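Long-range contacts in cysteine synthase 3 (Entamoeba histolytica, PDB 6KR5), which catalyses the pyridoxal-phosphate-dependent replacement of the acetate group of O-acetylserine by sulfide, giving cysteine, the last step of cysteine synthesis: residues Ile44-Glu49 against Ile304-Cys309; Gly22-Val27 against Cys50-Ser55; Met79-Ala84 against Tyr102-Val107. All coordinates share one frame; numbering follows the deposited sequence.

Interaction 1. Residues Ile44-Glu49 against Ile304-Cys309; sequences ILVKLE and IILPDC. With PLP (pyridoxal-5'-phosphate), chain D.
Two neighbouring parallel strands of the six-stranded mixed sheet meet where Val-46, Lys-47 and Leu-48 pair with Ile-304, Ile-305 and Leu-306. Backbone hydrogen bonds alternate between them, from Ile-304 N on Leu-45 O, through Lys-47 N on Ile-304 O (2.8 Å) and Leu-306 N on Lys-47 O, to Glu-49 N on Leu-306 O. Leu-306 and Ile-304 together carry the packing on their face of the sheet. Leu-306 CD1 presses tightly against Leu-48 CD2 (3.4 Å), the two leucines pointing the same way, while it crosses Val-46 at CB; Ile-304 CD1 lies on Ile-44 CG2 (3.6 Å). Branched apolar chains suit this face, where helix 279-292 covers Ile-304 and Leu-306. In the fold-type II architecture of these enzymes, the loop that follows the strand reaches the cofactor: Pro-307 lays CB by PLP N1 (3.2 Å). Asp-308 OD2 is hydrogen-bonded to Tyr-313 OH and Asn-88 ND2, with the PLP methyl C2A a neighbour by position only. On the other face, Lys-47 runs beside Ile-305, its CB 4.0 Å from Ile-305 CD1. With CG anti to the backbone N (chi1 -173°), the lysine carries NZ off to a salt bridge with Glu-175 and a hydrogen bond to Thr-24 OG1. Glu-49 likewise sends its buried carboxylate away, to a salt bridge with Arg-60.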
loop_
_atom_site.group_PDB
_atom_site.type_symbol
_atom_site.label_atom_id
_atom_site.label_comp_id
_atom_site.label_asym_id
_atom_site.label_seq_id
_atom_site.Cartn_x
_atom_site.Cartn_y
_atom_site.Cartn_z
ATOM N N ILE B 44 6.184 0.250 22.442
ATOM C CA ILE B 44 5.518 -0.741 21.604
ATOM C C ILE B 44 5.580 -0.236 20.170
ATOM O O ILE B 44 4.967 0.784 19.835
ATOM C CB ILE B 44 4.070 -1.004 22.042
ATOM C CG1 ILE B 44 4.039 -1.444 23.511
ATOM C CG2 ILE B 44 3.464 -2.105 21.182
ATOM C CD1 ILE B 44 3.777 -0.342 24.491
ATOM N N LEU B 45 6.328 -0.944 19.327
ATOM C CA LEU B 45 6.617 -0.514 17.967
ATOM C C LEU B 45 6.030 -1.511 16.987
ATOM O O LEU B 45 6.103 -2.722 17.221
ATOM C CB LEU B 45 8.126 -0.404 17.729
ATOM C CG LEU B 45 8.910 0.355 18.792
ATOM C CD1 LEU B 45 10.403 0.282 18.444
ATOM C CD2 LEU B 45 8.417 1.797 18.884
ATOM N N VAL B 46 5.474 -1.009 15.884
ATOM C CA VAL B 46 4.878 -1.863 14.860
ATOM C C VAL B 46 5.688 -1.755 13.576
ATOM O O VAL B 46 6.024 -0.652 13.127
ATOM C CB VAL B 46 3.392 -1.522 14.621
ATOM C CG1 VAL B 46 2.560 -1.995 15.801
ATOM C CG2 VAL B 46 3.172 -0.030 14.358
ATOM N N LYS B 47 5.992 -2.905 12.977
ATOM C CA LYS B 47 6.732 -2.960 11.721
ATOM C C LYS B 47 5.731 -3.169 10.594
ATOM O O LYS B 47 5.026 -4.180 10.569
ATOM C CB LYS B 47 7.771 -4.080 11.733
ATOM C CG LYS B 47 8.663 -4.038 10.494
ATOM C CD LYS B 47 9.959 -4.782 10.684
ATOM C CE LYS B 47 10.829 -4.687 9.432
ATOM N NZ LYS B 47 11.349 -3.321 9.100
ATOM N N LEU B 48 5.658 -2.202 9.677
ATOM C CA LEU B 48 4.545 -2.116 8.728
ATOM C C LEU B 48 4.927 -2.777 7.408
ATOM O O LEU B 48 5.413 -2.122 6.479
ATOM C CB LEU B 48 4.141 -0.662 8.535
ATOM C CG LEU B 48 3.877 0.020 9.867
ATOM C CD1 LEU B 48 3.446 1.447 9.606
ATOM C CD2 LEU B 48 2.800 -0.703 10.606
ATOM N N GLU B 49 4.644 -4.080 7.308
ATOM C CA GLU B 49 4.940 -4.794 6.074
ATOM C C GLU B 49 3.992 -4.400 4.952
ATOM O O GLU B 49 4.212 -4.787 3.798
ATOM C CB GLU B 49 4.926 -6.301 6.341
ATOM C CG GLU B 49 6.076 -6.705 7.267
ATOM C CD GLU B 49 7.431 -6.437 6.621
ATOM O OE1 GLU B 49 7.638 -6.970 5.510
ATOM O OE2 GLU B 49 8.273 -5.716 7.211
ATOM N N ILE B 304 6.343 -5.515 16.958
ATOM C CA ILE B 304 5.217 -6.319 16.498
ATOM C C ILE B 304 5.188 -6.256 14.977
ATOM O O ILE B 304 5.112 -5.165 14.405
ATOM C CB ILE B 304 3.893 -5.808 17.086
ATOM C CG1 ILE B 304 4.005 -5.635 18.606
ATOM C CG2 ILE B 304 2.742 -6.749 16.756
ATOM C CD1 ILE B 304 2.740 -5.068 19.207
ATOM N N ILE B 305 5.220 -7.416 14.327
ATOM C CA ILE B 305 5.090 -7.473 12.872
ATOM C C ILE B 305 3.632 -7.263 12.496
ATOM O O ILE B 305 2.744 -7.942 13.025
ATOM C CB ILE B 305 5.587 -8.825 12.333
ATOM C CG1 ILE B 305 7.025 -9.096 12.758
ATOM C CG2 ILE B 305 5.463 -8.861 10.808
ATOM C CD1 ILE B 305 8.005 -8.035 12.265
ATOM N N LEU B 306 3.379 -6.335 11.562
ATOM C CA LEU B 306 2.043 -6.153 10.989
ATOM C C LEU B 306 2.087 -6.638 9.543
ATOM O O LEU B 306 2.597 -5.921 8.671
ATOM C CB LEU B 306 1.598 -4.687 11.058
ATOM C CG LEU B 306 1.669 -4.006 12.436
ATOM C CD1 LEU B 306 0.796 -2.749 12.431
ATOM C CD2 LEU B 306 1.246 -4.926 13.533
ATOM N N PRO B 307 1.590 -7.845 9.239
ATOM C CA PRO B 307 1.886 -8.448 7.920
ATOM C C PRO B 307 1.263 -7.773 6.702
ATOM O O PRO B 307 1.826 -7.922 5.602
ATOM C CB PRO B 307 1.358 -9.884 8.075
ATOM C CG PRO B 307 1.498 -10.173 9.548
ATOM C CD PRO B 307 1.116 -8.858 10.205
ATOM N N ASP B 308 0.118 -7.096 6.812
ATOM C CA ASP B 308 -0.481 -6.475 5.624
ATOM C C ASP B 308 -1.482 -5.405 6.055
ATOM O O ASP B 308 -1.610 -5.087 7.244
ATOM C CB ASP B 308 -1.102 -7.518 4.671
ATOM C CG ASP B 308 -2.398 -8.154 5.186
ATOM O OD1 ASP B 308 -2.837 -7.876 6.327
ATOM O OD2 ASP B 308 -2.979 -8.972 4.422
ATOM N N CYS B 309 -2.207 -4.868 5.078
ATOM C CA CYS B 309 -3.047 -3.690 5.242
ATOM C C CYS B 309 -4.525 -4.062 5.302
ATOM O O CYS B 309 -4.965 -5.032 4.681
ATOM C CB CYS B 309 -2.808 -2.721 4.085
ATOM S SG CYS B 309 -3.798 -1.221 4.171
HETATM N N1 PLP D . -0.644 -12.436 8.108
HETATM C C2 PLP D . -0.712 -12.316 6.747
HETATM C C2A PLP D . -1.730 -11.385 6.165
HETATM C C3 PLP D . 0.151 -13.043 5.946
HETATM O O3 PLP D . 0.062 -12.911 4.589
HETATM C C4 PLP D . 1.088 -13.889 6.525
HETATM C C4A PLP D . 1.956 -14.758 5.687
HETATM O O4A PLP D . 1.846 -14.742 4.455
HETATM C C5 PLP D . 1.151 -13.998 7.913
HETATM C C6 PLP D . 0.277 -13.272 8.688
HETATM C C5A PLP D . 2.112 -14.935 8.611
HETATM O O4P PLP D . 3.461 -14.741 8.287
HETATM P P PLP D . 4.376 -16.054 8.221
HETATM O O1P PLP D . 4.161 -16.836 9.504
HETATM O O2P PLP D . 3.921 -16.859 7.037
HETATM O O3P PLP D . 5.779 -15.585 8.081
#

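Interaction 2. Residues Gly22-Val27 against Cys50-Ser55; sequences GGTPLV and CFNPMS
Gly-22 to Thr-24 runs past Phe-51 and Asn-52 without forming a ladder, the CA atoms of Thr-24 and Phe-51 lying 5.7 Å apart. The second segment begins as the end of a 3-10 turn and passes into a type I beta turn from Asn-52 to Ser-55, closed by Ser-55 N on Asn-52 O (2.8 Å). This turn lies in the loop between strand 43-48 and helix 58-72. The first segment leads into strand 26-28 of the mixed sheet, which runs on across the interface as Leu-26 and Val-27 pair in parallel with a strand of the second subunit. Gly-22 has a positive phi (80°), easily adopted without a side chain, and its N donates to Asn-52 OD1 (2.7 Å) almost along the line of the carbonyl bond. An amide suits this position because it has a second, opposite function: Asn-52 ND2 donates to Glu-49 OE1. Thr-24 turns its methyl CG2 to Phe-51 CB and Asn-52 ND2, while OG1 is hydrogen-bonded to Glu-49 OE2. Phe-51 and Pro-25 pack on Thr-20 and Tyr-14 of the second subunit, making the pair part of the dimer interface. Pro-25 supplies a rigid CH-pi partner: its CG lies 3.4 Å from the centroid of the Phe-51 ring, only 7° off the ring normal.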
loop_
_atom_site.group_PDB
_atom_site.type_symbol
_atom_site.label_atom_id
_atom_site.label_comp_id
_atom_site.label_asym_id
_atom_site.label_seq_id
_atom_site.Cartn_x
_atom_site.Cartn_y
_atom_site.Cartn_z
ATOM N N GLY B 22 11.025 -4.609 1.159
ATOM C CA GLY B 22 11.652 -4.493 2.457
ATOM C C GLY B 22 11.973 -3.062 2.860
ATOM O O GLY B 22 11.407 -2.072 2.362
ATOM N N GLY B 23 12.899 -2.964 3.810
ATOM C CA GLY B 23 13.192 -1.672 4.421
ATOM C C GLY B 23 11.955 -0.954 4.909
ATOM O O GLY B 23 11.806 0.253 4.684
ATOM N N THR B 24 11.050 -1.683 5.562
ATOM C CA THR B 24 9.752 -1.136 5.955
ATOM C C THR B 24 9.834 -0.350 7.261
ATOM O O THR B 24 10.735 -0.563 8.073
ATOM C CB THR B 24 8.743 -2.267 6.108
ATOM O OG1 THR B 24 9.230 -3.205 7.068
ATOM C CG2 THR B 24 8.515 -2.971 4.763
ATOM N N PRO B 25 8.900 0.577 7.483
ATOM C CA PRO B 25 9.014 1.468 8.644
ATOM C C PRO B 25 8.675 0.771 9.944
ATOM O O PRO B 25 7.840 -0.133 9.992
ATOM C CB PRO B 25 7.987 2.568 8.354
ATOM C CG PRO B 25 7.524 2.355 6.959
ATOM C CD PRO B 25 7.749 0.921 6.640
ATOM N N LEU B 26 9.328 1.231 11.009
ATOM C CA LEU B 26 9.043 0.827 12.381
ATOM C C LEU B 26 8.486 2.051 13.105
ATOM O O LEU B 26 9.164 3.083 13.180
ATOM C CB LEU B 26 10.306 0.301 13.058
ATOM C CG LEU B 26 10.168 -0.328 14.436
ATOM C CD1 LEU B 26 9.203 -1.494 14.422
ATOM C CD2 LEU B 26 11.538 -0.791 14.906
ATOM N N VAL B 27 7.250 1.947 13.605
ATOM C CA VAL B 27 6.452 3.093 14.048
ATOM C C VAL B 27 5.976 2.884 15.483
ATOM O O VAL B 27 5.535 1.790 15.853
ATOM C CB VAL B 27 5.244 3.314 13.109
ATOM C CG1 VAL B 27 4.425 4.550 13.525
ATOM C CG2 VAL B 27 5.719 3.430 11.661
ATOM N N CYS B 50 2.964 -3.612 5.252
ATOM C CA CYS B 50 2.142 -3.035 4.203
ATOM C C CYS B 50 2.923 -2.079 3.310
ATOM O O CYS B 50 2.444 -1.734 2.220
ATOM C CB CYS B 50 0.967 -2.311 4.842
ATOM S SG CYS B 50 -0.147 -1.602 3.656
ATOM N N PHE B 51 4.113 -1.644 3.735
ATOM C CA PHE B 51 4.907 -0.734 2.921
ATOM C C PHE B 51 5.655 -1.433 1.791
ATOM O O PHE B 51 6.265 -0.750 0.962
ATOM C CB PHE B 51 5.883 0.048 3.803
ATOM C CG PHE B 51 5.283 1.292 4.395
ATOM C CD1 PHE B 51 4.382 1.202 5.429
ATOM C CD2 PHE B 51 5.635 2.540 3.921
ATOM C CE1 PHE B 51 3.828 2.352 5.981
ATOM C CE2 PHE B 51 5.079 3.683 4.466
ATOM C CZ PHE B 51 4.186 3.580 5.496
ATOM N N ASN B 52 5.633 -2.765 1.726
ATOM C CA ASN B 52 6.155 -3.445 0.549
ATOM C C ASN B 52 5.344 -3.051 -0.688
ATOM O O ASN B 52 4.183 -2.636 -0.575
ATOM C CB ASN B 52 6.117 -4.953 0.772
ATOM C CG ASN B 52 7.228 -5.423 1.692
ATOM O OD1 ASN B 52 8.403 -5.373 1.328
ATOM N ND2 ASN B 52 6.869 -5.854 2.897
ATOM N N PRO B 53 5.935 -3.148 -1.887
ATOM C CA PRO B 53 5.223 -2.672 -3.094
ATOM C C PRO B 53 3.863 -3.315 -3.322
ATOM O O PRO B 53 2.940 -2.629 -3.792
ATOM C CB PRO B 53 6.201 -2.998 -4.235
ATOM C CG PRO B 53 7.233 -3.940 -3.633
ATOM C CD PRO B 53 7.318 -3.554 -2.186
ATOM N N MET B 54 3.699 -4.606 -3.021
ATOM C CA MET B 54 2.376 -5.213 -3.067
ATOM C C MET B 54 1.824 -5.455 -1.664
ATOM O O MET B 54 0.912 -6.267 -1.477
ATOM C CB MET B 54 2.387 -6.485 -3.915
ATOM C CG MET B 54 2.289 -6.194 -5.424
ATOM S SD MET B 54 0.948 -5.069 -5.909
ATOM C CE MET B 54 -0.457 -5.971 -5.265
ATOM N N SER B 55 2.355 -4.728 -0.683
ATOM C CA SER B 55 1.656 -4.407 0.562
ATOM C C SER B 55 1.481 -5.595 1.496
ATOM O O SER B 55 0.560 -5.608 2.322
ATOM C CB SER B 55 0.301 -3.758 0.273
ATOM O OG SER B 55 0.509 -2.603 -0.521
HETATM O O HOH W 1 8.914 0.250 1.734
#

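Interaction 3. Residues Met79-Ala84 against Tyr102-Val107; sequences MEIIEA and YPVNIV
Tyr-102 meets Met-79 and Ile-81 just ahead of the paired strands of a beta-alpha-beta unit, formed by strand 80-84, helix 88-100 and strand 104-109. The edge of its ring, at CD2, faces Met-79 O nearly in the ring plane, and its CB touches Ile-81 CD1 (3.7 Å). Pro-103 comes next. Its ring lies across the extended Glu-80 chain, CB and CG each resting on the methylene CG, and its carbonyl opens the parallel ladder by accepting from Ile-81 N (2.9 Å). Val-104 then adds CG2 to the patch round Ile-81 CD1, a place for compact apolar side chains.

Asn-105 does the most polar work. Its backbone N donates to Ile-81 O (2.8 Å), and its side-chain ND2 reaches the same oxygen (3.1 Å) from the opposite face of the carbonyl plane. The other ND2 hydrogen points at Glu-80 OE1 (2.9 Å), almost straight at 172°; Glu-80 OE1 accepts it through its anti lone pair, the one away from its other oxygen. With CG beside the backbone N (chi1 -57°), the amide folds back towards Glu-80; carboxylate and amide are nearly coplanar, 15° apart. Two donor bonds from one NH2 thus fix the rotation of this amide. Asn-105 O continues the ladder by taking Glu-83 N.

Ile-106 makes a CA-H...O contact, its CA 3.4 Å from Glu-83 O. Opposite it, Glu-83 OE1 accepts from the following Ala-84 N, while OE2 accepts from Gln-159 N. Val-107 N donates to Glu-83 O (2.9 Å), and Val-107 CG2 packs on Ile-82 CD1 (4.1 Å), on the same face as Ala-84.

The pair forms the middle of a four-stranded parallel sheet, with 154-156 beside strand 80-84 and 126-130 beside strand 104-109; helix 135-149 covers Ile-82 and Ala-84.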
loop_
_atom_site.group_PDB
_atom_site.type_symbol
_atom_site.label_atom_id
_atom_site.label_comp_id
_atom_site.label_asym_id
_atom_site.label_seq_id
_atom_site.Cartn_x
_atom_site.Cartn_y
_atom_site.Cartn_z
ATOM N N MET B 79 11.038 -23.469 -17.169
ATOM C CA MET B 79 10.274 -23.930 -16.021
ATOM C C MET B 79 9.260 -22.879 -15.582
ATOM O O MET B 79 9.350 -21.700 -15.932
ATOM C CB MET B 79 11.207 -24.266 -14.855
ATOM C CG MET B 79 12.092 -25.468 -15.117
ATOM S SD MET B 79 13.144 -25.838 -13.700
ATOM C CE MET B 79 11.956 -26.365 -12.482
ATOM N N GLU B 80 8.280 -23.330 -14.807
ATOM C CA GLU B 80 7.223 -22.460 -14.296
ATOM C C GLU B 80 7.083 -22.661 -12.798
ATOM O O GLU B 80 7.259 -23.770 -12.296
ATOM C CB GLU B 80 5.890 -22.744 -14.999
ATOM C CG GLU B 80 6.013 -22.674 -16.516
ATOM C CD GLU B 80 4.703 -22.858 -17.244
ATOM O OE1 GLU B 80 3.637 -22.894 -16.585
ATOM O OE2 GLU B 80 4.724 -22.962 -18.490
ATOM N N ILE B 81 6.770 -21.583 -12.091
ATOM C CA ILE B 81 6.526 -21.636 -10.654
ATOM C C ILE B 81 5.102 -22.123 -10.409
ATOM O O ILE B 81 4.190 -21.827 -11.186
ATOM C CB ILE B 81 6.770 -20.240 -10.044
ATOM C CG1 ILE B 81 8.218 -19.791 -10.281
ATOM C CG2 ILE B 81 6.444 -20.230 -8.552
ATOM C CD1 ILE B 81 8.368 -18.319 -10.615
ATOM N N ILE B 82 4.890 -22.884 -9.330
ATOM C CA ILE B 82 3.536 -23.265 -8.940
ATOM C C ILE B 82 3.405 -23.195 -7.421
ATOM O O ILE B 82 4.356 -23.479 -6.685
ATOM C CB ILE B 82 3.144 -24.662 -9.481
ATOM C CG1 ILE B 82 1.653 -24.927 -9.238
ATOM C CG2 ILE B 82 4.013 -25.768 -8.879
ATOM C CD1 ILE B 82 1.137 -26.204 -9.871
ATOM N N GLU B 83 2.223 -22.798 -6.960
ATOM C CA GLU B 83 1.889 -22.806 -5.545
ATOM C C GLU B 83 0.381 -22.944 -5.410
ATOM O O GLU B 83 -0.370 -22.529 -6.293
ATOM C CB GLU B 83 2.403 -21.548 -4.837
ATOM C CG GLU B 83 2.110 -21.501 -3.323
ATOM C CD GLU B 83 2.779 -22.635 -2.562
ATOM O OE1 GLU B 83 2.278 -23.784 -2.621
ATOM O OE2 GLU B 83 3.791 -22.363 -1.886
ATOM N N ALA B 84 -0.055 -23.573 -4.311
ATOM C CA ALA B 84 -1.463 -23.644 -3.944
ATOM C C ALA B 84 -1.688 -22.599 -2.865
ATOM O O ALA B 84 -1.234 -22.765 -1.729
ATOM C CB ALA B 84 -1.843 -25.042 -3.454
ATOM N N TYR B 102 9.340 -15.339 -15.260
ATOM C CA TYR B 102 8.932 -16.731 -15.191
ATOM C C TYR B 102 7.420 -16.844 -15.080
ATOM O O TYR B 102 6.795 -16.052 -14.372
ATOM C CB TYR B 102 9.556 -17.436 -13.984
ATOM C CG TYR B 102 10.977 -17.851 -14.213
ATOM C CD1 TYR B 102 12.016 -16.950 -14.021
ATOM C CD2 TYR B 102 11.286 -19.144 -14.643
ATOM C CE1 TYR B 102 13.318 -17.323 -14.233
ATOM C CE2 TYR B 102 12.586 -19.518 -14.860
ATOM C CZ TYR B 102 13.593 -18.604 -14.656
ATOM O OH TYR B 102 14.896 -18.978 -14.870
ATOM N N PRO B 103 6.805 -17.817 -15.743
ATOM C CA PRO B 103 5.368 -18.033 -15.537
ATOM C C PRO B 103 5.100 -18.473 -14.106
ATOM O O PRO B 103 5.903 -19.190 -13.497
ATOM C CB PRO B 103 5.022 -19.139 -16.542
ATOM C CG PRO B 103 6.119 -19.079 -17.572
ATOM C CD PRO B 103 7.355 -18.678 -16.805
ATOM N N VAL B 104 3.969 -18.026 -13.565
ATOM C CA VAL B 104 3.531 -18.394 -12.222
ATOM C C VAL B 104 2.143 -19.020 -12.321
ATOM O O VAL B 104 1.205 -18.397 -12.843
ATOM C CB VAL B 104 3.523 -17.184 -11.271
ATOM C CG1 VAL B 104 3.018 -17.593 -9.893
ATOM C CG2 VAL B 104 4.918 -16.569 -11.172
ATOM N N ASN B 105 2.011 -20.250 -11.826
ATOM C CA ASN B 105 0.737 -20.950 -11.744
ATOM C C ASN B 105 0.262 -20.959 -10.296
ATOM O O ASN B 105 0.987 -21.414 -9.414
ATOM C CB ASN B 105 0.874 -22.387 -12.253
ATOM C CG ASN B 105 1.387 -22.453 -13.675
ATOM O OD1 ASN B 105 0.620 -22.316 -14.628
ATOM N ND2 ASN B 105 2.694 -22.654 -13.825
ATOM N N ILE B 106 -0.947 -20.455 -10.050
ATOM C CA ILE B 106 -1.524 -20.435 -8.708
ATOM C C ILE B 106 -2.791 -21.273 -8.708
ATOM O O ILE B 106 -3.699 -21.032 -9.515
ATOM C CB ILE B 106 -1.846 -19.001 -8.243
ATOM C CG1 ILE B 106 -0.600 -18.109 -8.296
ATOM C CG2 ILE B 106 -2.517 -19.028 -6.860
ATOM C CD1 ILE B 106 0.515 -18.495 -7.377
ATOM N N VAL B 107 -2.860 -22.244 -7.795
ATOM C CA VAL B 107 -4.008 -23.135 -7.667
ATOM C C VAL B 107 -4.851 -22.672 -6.488
ATOM O O VAL B 107 -4.332 -22.511 -5.380
ATOM C CB VAL B 107 -3.561 -24.593 -7.469
ATOM C CG1 VAL B 107 -4.758 -25.513 -7.563
ATOM C CG2 VAL B 107 -2.487 -24.954 -8.492
HETATM O O HOH W 2 1.525 -21.405 -17.542
#

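Interactions 1 and 2 are neighbours, their centres 9 Å apart, and both belong to the mixed sheet, in which strands 26-28 and 43-48 lie side by side. They touch directly: Val-46 N lies 2.8 Å from Val-27 O, a backbone hydrogen bond that links the two strands. Interaction 1 is a buried parallel ladder that runs up to the cofactor; interaction 2, also buried, relies on one hydrogen bond to a side-chain amide and a proline-on-ring contact beside the second subunit. Interaction 3, with its centre about 28 Å from that of interaction 1, belongs to the separate four-stranded parallel sheet. It repeats the ladder chemistry, but is only partly buried and adds a carboxylate-amide hydrogen bond.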